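Local structure of fiber (Bovine adenovirus 4, 4UE0) at residues A[68-73]-A[116-121]; A[24-29]-A[37-42]. The protein is the fibre of the virion, whose trimeric head domain, described here, probably attaches the virus to a host-cell receptor. All coordinates share one frame; numbering follows the deposited sequence. Where two conformers were deposited one is given.

In the fold
Interaction 2 lies within one sheet, while interaction 1 joins that sheet to the other sheet of the head domain. In 24-29 with 37-42, neighbouring strands of a hairpin are paired by backbone hydrogen bonds, and partly exposed side chains meet over one sheet face. In 68-73 with 116-121 no direct hydrogen bond crosses. Buried apolar side chains and one water fill the gap. The two contacts meet where strand 34-40 runs beside strand 114-120: Ala-116 N lies 2.8 Å from Leu-38 O, a probable hydrogen bond. Ser-41 and Gln-42, just past the hairpin, bond the third subunit, whereas interaction 1 faces the second subunit.

Interaction 1 (A[68-73]-A[116-121]); sequences SPFYAS and ASITRT
Phe-70 and Ile-118 carry the contact between segments 68-73 and 116-121, which joins the two antiparallel four-stranded sheets of this fibre head, a beta-sandwich. Strand 70-77 is an outermost strand of one sheet within the chain, and strand 114-120 of the other. Their short segments run roughly antiparallel, with axes 6.2 Å apart at closest. The tip of Ile-118 does the touching. Its CD1 sits over one face of the Phe-70 ring, 3.7 Å from the centroid, a CH-pi contact. The approach is only 17° off the ring normal. The methyl is shifted slightly toward the CD2 and CE2 rim, and CG1 follows along the same rim. Ile-118 CG1 lies beside the backbone N (chi1 -74°) and its chain is then extended, which carries CD1 out over the ring. Phe-70 also has CG beside its backbone N (chi1 -67°); this turns the ring to meet the isoleucine, although the bond to CB does not itself point across. Phe-64 packs edge-to-face with the same ring. Two residues before Ile-118, Ala-116 CB touches Phe-70 CB at 3.8 Å and Ala-72 CB at 4.1 Å. Tyr-71 turns away, and its OH bonds Thr-75 OG1 of the second subunit. Beside these apolar groups one water links the backbones: it lies 2.8 Å from Tyr-71 O, to which it can donate, and accepts from Ser-117 N at 2.9 Å.

Interaction 2 (A[24-29]-A[37-42]); sequences GWQIIP and ILNCSQ
Two methyls of Ile-37 lie over one face of the flat Gln-26 amide, CD1 toward NE2 and CG2 toward OE1. In the conformers given, Ile-37 CD1 is 3.6 Å from Gln-26 NE2, and CG2 is equally close to OE1, so the isoleucine spans both ends of the amide. The indole of Trp-25 belongs to the other sheet face; the side chain touches Ser-62 and Ile-63. Trp-25 CG stands between the backbone N and carbonyl carbon (chi1 61°), and from there the indole leads away from 37-42. Only its base stays near, with CB beside Ile-37 O. Strands 19-29 and 34-40 form an antiparallel beta hairpin in the sheet of strands 8-16, 19-29, 34-40 and 114-120. Gly-24 with Asn-39 and Gln-26 with Ile-37 are hydrogen-bonded pairs, and Trp-25 with Leu-38 between them is a non-hydrogen-bonded pair. Gly-24 and Asn-39 exchange two bonds: Gly-24 N to Asn-39 O at 2.9 Å, and Asn-39 N to Gly-24 O at 2.8 Å. Gln-26 and Ile-37 also exchange two bonds. Leu-38 CD1 packs on Gly-24 O at 3.5 Å. Farther along, the CD1 methyls of Ile-28 and Ile-37 come together, at a short distance that is doubtful.

Interaction 1 (A[68-73]-A[116-121])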
ATOM      1  N   SER A  68     -16.352   9.689   8.046  1.00 26.71           N
ATOM      2  CA  SER A  68     -16.092   8.406   7.379  1.00 24.88           C
ATOM      3  C   SER A  68     -15.012   7.612   8.114  1.00 18.90           C
ATOM      4  O   SER A  68     -13.972   8.175   8.496  1.00 22.38           O
ATOM      5  CB  SER A  68     -15.664   8.593   5.911  1.00 31.84           C
ATOM      6  OG  SER A  68     -16.808   8.756   5.089  1.00 39.34           O
ATOM      7  N   PRO A  69     -15.223   6.300   8.270  1.00 16.75           N
ATOM      8  CA  PRO A  69     -14.135   5.454   8.753  1.00 14.71           C
ATOM      9  C   PRO A  69     -13.016   5.378   7.720  1.00 12.65           C
ATOM     10  O   PRO A  69     -13.255   5.585   6.516  1.00 14.44           O
ATOM     11  CB  PRO A  69     -14.799   4.084   8.939  1.00 17.88           C
ATOM     12  CG  PRO A  69     -16.235   4.255   8.760  1.00 25.83           C
ATOM     13  CD  PRO A  69     -16.440   5.518   7.992  1.00 20.41           C
ATOM     14  N   PHE A  70     -11.832   5.027   8.189  1.00 11.60           N
ATOM     15  CA  PHE A  70     -10.754   4.659   7.293  1.00 11.37           C
ATOM     16  C   PHE A  70     -11.077   3.306   6.657  1.00 10.42           C
ATOM     17  O   PHE A  70     -11.605   2.415   7.324  1.00 11.10           O
ATOM     18  CB  PHE A  70      -9.440   4.562   8.043  1.00 11.52           C
ATOM     19  CG  PHE A  70      -8.930   5.865   8.577  1.00 12.47           C
ATOM     20  CD1 PHE A  70      -9.251   6.302   9.855  1.00 14.46           C
ATOM     21  CD2 PHE A  70      -8.054   6.635   7.827  1.00 12.71           C
ATOM     22  CE1 PHE A  70      -8.767   7.506  10.327  1.00 16.27           C
ATOM     23  CE2 PHE A  70      -7.552   7.827   8.323  1.00 14.06           C
ATOM     24  CZ  PHE A  70      -7.912   8.261   9.561  1.00 15.37           C
ATOM     25  N   TYR A  71     -10.725   3.163   5.371  1.00 10.54           N
ATOM     26  CA  TYR A  71     -10.915   1.901   4.663  1.00 10.20           C
ATOM     27  C   TYR A  71      -9.618   1.543   3.943  1.00  9.69           C
ATOM     28  O   TYR A  71      -9.106   2.300   3.134  1.00 11.07           O
ATOM     29  CB  TYR A  71     -12.105   1.969   3.653  1.00 10.40           C
ATOM     30  CG  TYR A  71     -12.212   0.698   2.868  1.00  9.96           C
ATOM     31  CD1 TYR A  71     -12.607  -0.507   3.477  1.00 10.06           C
ATOM     32  CD2 TYR A  71     -11.769   0.643   1.575  1.00  9.87           C
ATOM     33  CE1 TYR A  71     -12.560  -1.701   2.811  1.00 10.36           C
ATOM     34  CE2 TYR A  71     -11.732  -0.556   0.875  1.00 10.69           C
ATOM     35  CZ  TYR A  71     -12.079  -1.747   1.506  1.00 10.02           C
ATOM     36  OH  TYR A  71     -11.990  -2.952   0.862  1.00 11.41           O
ATOM     37  N   ALA A  72      -9.124   0.330   4.202  1.00  9.15           N
ATOM     38  CA  ALA A  72      -7.929  -0.213   3.564  1.00  9.32           C
ATOM     39  C   ALA A  72      -8.157  -1.679   3.255  1.00  9.02           C
ATOM     40  O   ALA A  72      -9.240  -2.213   3.487  1.00 10.25           O
ATOM     41  CB  ALA A  72      -6.711  -0.018   4.456  1.00 10.75           C
ATOM     42  N   SER A  73      -7.162  -2.365   2.702  1.00  9.92           N
ATOM     43  CA  SER A  73      -7.236  -3.798   2.497  1.00 10.18           C
ATOM     44  C   SER A  73      -5.938  -4.456   2.903  1.00  9.04           C
ATOM     45  O   SER A  73      -4.883  -3.811   2.989  1.00 10.05           O
ATOM     46  CB  SER A  73      -7.586  -4.183   1.065  1.00 15.11           C
ATOM     47  OG  SER A  73      -6.495  -3.912   0.212  1.00 20.59           O
ATOM     48  N   ALA A 116      -4.016   3.297   5.333  1.00 10.66           N
ATOM     49  CA  ALA A 116      -5.213   4.038   4.955  1.00 10.74           C
ATOM     50  C   ALA A 116      -4.901   5.517   4.947  1.00 10.90           C
ATOM     51  O   ALA A 116      -4.071   5.998   5.733  1.00 13.27           O
ATOM     52  CB  ALA A 116      -6.353   3.777   5.936  1.00 11.56           C
ATOM     53  N   SER A 117      -5.579   6.285   4.094  1.00 10.51           N
ATOM     54  CA  SER A 117      -5.357   7.725   4.003  1.00 10.99           C
ATOM     55  C   SER A 117      -6.677   8.423   3.712  1.00 10.81           C
ATOM     56  O   SER A 117      -7.378   8.038   2.764  1.00 11.20           O
ATOM     57  CB  SER A 117      -4.402   8.046   2.803  1.00 11.94           C
ATOM     58  OG  SER A 117      -4.313   9.448   2.571  1.00 14.84           O
ATOM     59  N   ILE A 118      -6.971   9.446   4.518  1.00 11.77           N
ATOM     60  CA  ILE A 118      -8.104  10.336   4.302  1.00 11.29           C
ATOM     61  C   ILE A 118      -7.565  11.746   4.109  1.00 12.42           C
ATOM     62  O   ILE A 118      -6.729  12.201   4.879  1.00 14.08           O
ATOM     63  CB  ILE A 118      -9.072  10.291   5.492  1.00 12.30           C
ATOM     64  CG1 ILE A 118      -9.859   8.998   5.496  1.00 12.82           C
ATOM     65  CG2 ILE A 118     -10.058  11.458   5.428  1.00 15.22           C
ATOM     66  CD1 ILE A 118     -10.714   8.767   6.721  1.00 14.20           C
ATOM     67  N   THR A 119      -8.086  12.436   3.097  1.00 13.63           N
ATOM     68  CA  THR A 119      -7.851  13.871   2.947  1.00 14.37           C
ATOM     69  C   THR A 119      -9.074  14.685   3.355  1.00 16.30           C
ATOM     70  O   THR A 119     -10.195  14.384   2.940  1.00 18.10           O
ATOM     71  CB  THR A 119      -7.521  14.203   1.488  1.00 15.84           C
ATOM     72  OG1 THR A 119      -6.240  13.668   1.194  1.00 15.78           O
ATOM     73  CG2 THR A 119      -7.553  15.708   1.235  1.00 17.96           C
ATOM     74  N   ARG A 120      -8.849  15.715   4.173  1.00 17.62           N
ATOM     75  CA  ARG A 120      -9.865  16.742   4.459  1.00 20.53           C
ATOM     76  C   ARG A 120      -9.419  18.041   3.794  1.00 23.91           C
ATOM     77  O   ARG A 120      -8.280  18.496   3.992  1.00 26.10           O
ATOM     78  CB  ARG A 120     -10.011  16.944   5.959  1.00 27.66           C
ATOM     79  CG  ARG A 120     -10.740  18.231   6.345  1.00 36.76           C
ATOM     80  CD  ARG A 120     -10.788  18.477   7.855  1.00 47.84           C
ATOM     81  NE  ARG A 120      -9.601  19.167   8.366  1.00 52.39           N
ATOM     82  CZ  ARG A 120      -9.520  19.722   9.577  1.00 61.83           C
ATOM     83  NH1 ARG A 120     -10.557  19.677  10.426  1.00 70.78           N
ATOM     84  NH2 ARG A 120      -8.396  20.332   9.949  1.00 72.44           N
ATOM     85  N   THR A 121     -10.321  18.656   3.039  1.00 33.61           N
ATOM     86  CA  THR A 121     -10.011  19.893   2.306  1.00 41.02           C
ATOM     87  C   THR A 121     -10.551  21.110   3.070  1.00 50.66           C
ATOM     88  O   THR A 121     -11.354  20.957   3.995  1.00 47.45           O
ATOM     89  CB  THR A 121     -10.619  19.842   0.890  1.00 41.71           C
ATOM     90  OG1 THR A 121     -12.053  19.861   0.986  1.00 41.44           O
ATOM     91  CG2 THR A 121     -10.179  18.560   0.145  1.00 41.12           C
TER
HETATM   92  O   HOH W   1      -7.732   4.681   2.936  1.00 11.78           O

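Interaction 2 (A[24-29]-A[37-42])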
ATOM      1  N   GLY A  24       0.673   2.981  13.300  1.00 15.37           N
ATOM      2  CA  GLY A  24       1.300   4.282  13.165  1.00 16.26           C
ATOM      3  C   GLY A  24       0.288   5.235  12.609  1.00 15.90           C
ATOM      4  O   GLY A  24      -0.622   4.846  11.865  1.00 16.63           O
ATOM      5  N   TRP A  25       0.417   6.493  12.961  1.00 16.70           N
ATOM      6  CA  TRP A  25      -0.471   7.519  12.438  1.00 18.60           C
ATOM      7  C   TRP A  25       0.314   8.772  12.125  1.00 19.78           C
ATOM      8  O   TRP A  25       1.394   9.020  12.712  1.00 21.61           O
ATOM      9  CB  TRP A  25      -1.611   7.814  13.426  1.00 21.38           C
ATOM     10  CG  TRP A  25      -1.138   8.324  14.762  1.00 22.87           C
ATOM     11  CD1 TRP A  25      -0.869   7.580  15.900  1.00 23.32           C
ATOM     12  CD2 TRP A  25      -0.852   9.681  15.099  1.00 28.02           C
ATOM     13  NE1 TRP A  25      -0.435   8.410  16.904  1.00 27.91           N
ATOM     14  CE2 TRP A  25      -0.413   9.701  16.439  1.00 27.31           C
ATOM     15  CE3 TRP A  25      -0.921  10.888  14.397  1.00 29.27           C
ATOM     16  CZ2 TRP A  25      -0.044  10.897  17.097  1.00 32.55           C
ATOM     17  CZ3 TRP A  25      -0.550  12.079  15.047  1.00 33.78           C
ATOM     18  CH2 TRP A  25      -0.125  12.072  16.382  1.00 38.18           C
ATOM     19  N   GLN A  26      -0.208   9.544  11.165  1.00 19.76           N
ATOM     20  CA  GLN A  26       0.387  10.837  10.798  0.50 20.42           C
ATOM     21  C   GLN A  26      -0.714  11.804  10.389  1.00 19.62           C
ATOM     22  O   GLN A  26      -1.740  11.414   9.806  1.00 20.20           O
ATOM     23  CB  GLN A  26       1.406  10.746   9.635  0.50 21.45           C
ATOM     24  CG  GLN A  26       2.298   9.517   9.568  0.50 28.47           C
ATOM     25  CD  GLN A  26       2.805   9.249   8.150  0.50 31.35           C
ATOM     26  OE1 GLN A  26       2.900   8.095   7.706  0.50 30.98           O
ATOM     27  NE2 GLN A  26       3.114  10.322   7.425  0.50 32.78           N
ATOM     28  N   ILE A  27      -0.498  13.074  10.712  1.00 20.83           N
ATOM     29  CA  ILE A  27      -1.313  14.175  10.207  1.00 21.09           C
ATOM     30  C   ILE A  27      -0.346  15.065   9.427  1.00 23.28           C
ATOM     31  O   ILE A  27       0.641  15.551   9.976  1.00 24.86           O
ATOM     32  CB  ILE A  27      -2.009  14.972  11.317  1.00 22.06           C
ATOM     33  CG1 ILE A  27      -2.877  14.033  12.136  1.00 22.27           C
ATOM     34  CG2 ILE A  27      -2.831  16.111  10.703  1.00 26.12           C
ATOM     35  CD1 ILE A  27      -3.548  14.693  13.330  1.00 25.77           C
ATOM     36  N   ILE A  28      -0.650  15.255   8.155  1.00 21.96           N
ATOM     37  CA  ILE A  28       0.155  16.092   7.297  1.00 22.08           C
ATOM     38  C   ILE A  28      -0.681  17.309   6.902  1.00 23.08           C
ATOM     39  O   ILE A  28      -1.541  17.207   6.058  1.00 23.57           O
ATOM     40  CB  ILE A  28       0.642  15.308   6.066  1.00 23.02           C
ATOM     41  CG1 ILE A  28       1.421  14.057   6.501  1.00 24.56           C
ATOM     42  CG2 ILE A  28       1.501  16.203   5.188  1.00 27.52           C
ATOM     43  CD1 ILE A  28       1.611  13.038   5.409  1.00 28.86           C
ATOM     44  N   PRO A  29      -0.457  18.453   7.570  1.00 30.01           N
ATOM     45  CA  PRO A  29      -1.231  19.648   7.269  1.00 28.86           C
ATOM     46  C   PRO A  29      -0.632  20.422   6.109  1.00 33.29           C
ATOM     47  O   PRO A  29       0.595  20.414   5.921  1.00 32.94           O
ATOM     48  CB  PRO A  29      -1.154  20.451   8.571  1.00 34.19           C
ATOM     49  CG  PRO A  29       0.110  20.008   9.227  1.00 36.66           C
ATOM     50  CD  PRO A  29       0.523  18.681   8.647  1.00 34.32           C
ATOM     51  N   ILE A  37      -3.238   9.755   8.031  1.00 14.33           N
ATOM     52  CA  ILE A  37      -2.677   8.460   7.636  1.00 14.47           C
ATOM     53  C   ILE A  37      -2.727   7.522   8.838  1.00 14.01           C
ATOM     54  O   ILE A  37      -2.314   7.893   9.945  1.00 16.62           O
ATOM     55  CB  ILE A  37      -1.231   8.617   7.118  0.50 15.39           C
ATOM     56  CG1 ILE A  37      -1.229   9.387   5.792  0.50 17.40           C
ATOM     57  CG2 ILE A  37      -0.562   7.268   6.927  0.50 18.03           C
ATOM     58  CD1 ILE A  37       0.083  10.049   5.458  0.50 18.27           C
ATOM     59  N   LEU A  38      -3.200   6.307   8.590  1.00 12.80           N
ATOM     60  CA  LEU A  38      -3.171   5.237   9.576  1.00 13.26           C
ATOM     61  C   LEU A  38      -2.513   4.030   8.936  1.00 12.45           C
ATOM     62  O   LEU A  38      -2.945   3.591   7.869  1.00 13.10           O
ATOM     63  CB  LEU A  38      -4.585   4.848  10.027  1.00 13.48           C
ATOM     64  CG  LEU A  38      -4.679   3.755  11.090  1.00 14.74           C
ATOM     65  CD1 LEU A  38      -3.971   4.127  12.380  1.00 15.65           C
ATOM     66  CD2 LEU A  38      -6.136   3.408  11.376  1.00 17.88           C
ATOM     67  N   ASN A  39      -1.499   3.476   9.583  1.00 13.49           N
ATOM     68  CA  ASN A  39      -0.980   2.250   9.096  1.00 15.01           C
ATOM     69  C   ASN A  39      -0.759   1.214  10.142  1.00 13.65           C
ATOM     70  O   ASN A  39      -0.820   1.471  11.324  1.00 14.59           O
ATOM     71  CB  ASN A  39       0.234   2.490   8.288  1.00 17.53           C
ATOM     72  CG  ASN A  39       1.291   3.165   9.048  1.00 17.31           C
ATOM     73  OD1 ASN A  39       1.522   2.889  10.238  1.00 22.61           O
ATOM     74  ND2 ASN A  39       1.937   4.118   8.391  1.00 26.90           N
ATOM     75  N   CYS A  40      -0.557   0.011   9.658  1.00 12.12           N
ATOM     76  CA  CYS A  40      -0.392  -1.138  10.510  1.00 12.06           C
ATOM     77  C   CYS A  40       0.660  -2.036   9.920  1.00 11.57           C
ATOM     78  O   CYS A  40       0.638  -2.333   8.732  1.00 11.67           O
ATOM     79  CB  CYS A  40      -1.729  -1.870  10.577  1.00 14.91           C
ATOM     80  SG  CYS A  40      -1.867  -3.153  11.831  1.00 16.74           S
ATOM     81  N   SER A  41       1.577  -2.491  10.766  1.00 10.89           N
ATOM     82  CA  SER A  41       2.554  -3.488  10.329  1.00 11.20           C
ATOM     83  C   SER A  41       1.908  -4.847  10.132  1.00 10.29           C
ATOM     84  O   SER A  41       0.778  -5.087  10.609  1.00 11.26           O
ATOM     85  CB  SER A  41       3.710  -3.585  11.326  1.00 11.64           C
ATOM     86  OG  SER A  41       4.505  -2.413  11.341  1.00 12.83           O
ATOM     87  N   GLN A  42       2.580  -5.760   9.434  1.00 10.51           N
ATOM     88  CA  GLN A  42       2.096  -7.119   9.378  1.00 10.44           C
ATOM     89  C   GLN A  42       1.912  -7.689  10.792  1.00  9.91           C
ATOM     90  O   GLN A  42       2.587  -7.300  11.734  1.00 11.29           O
ATOM     91  CB  GLN A  42       3.022  -7.998   8.554  1.00 10.74           C
ATOM     92  CG  GLN A  42       4.391  -8.209   9.165  1.00 10.97           C
ATOM     93  CD  GLN A  42       5.300  -8.949   8.214  1.00 10.61           C
ATOM     94  OE1 GLN A  42       5.489  -8.542   7.065  1.00 11.04           O
ATOM     95  NE2 GLN A  42       5.849 -10.058   8.663  1.00 12.11           N
TER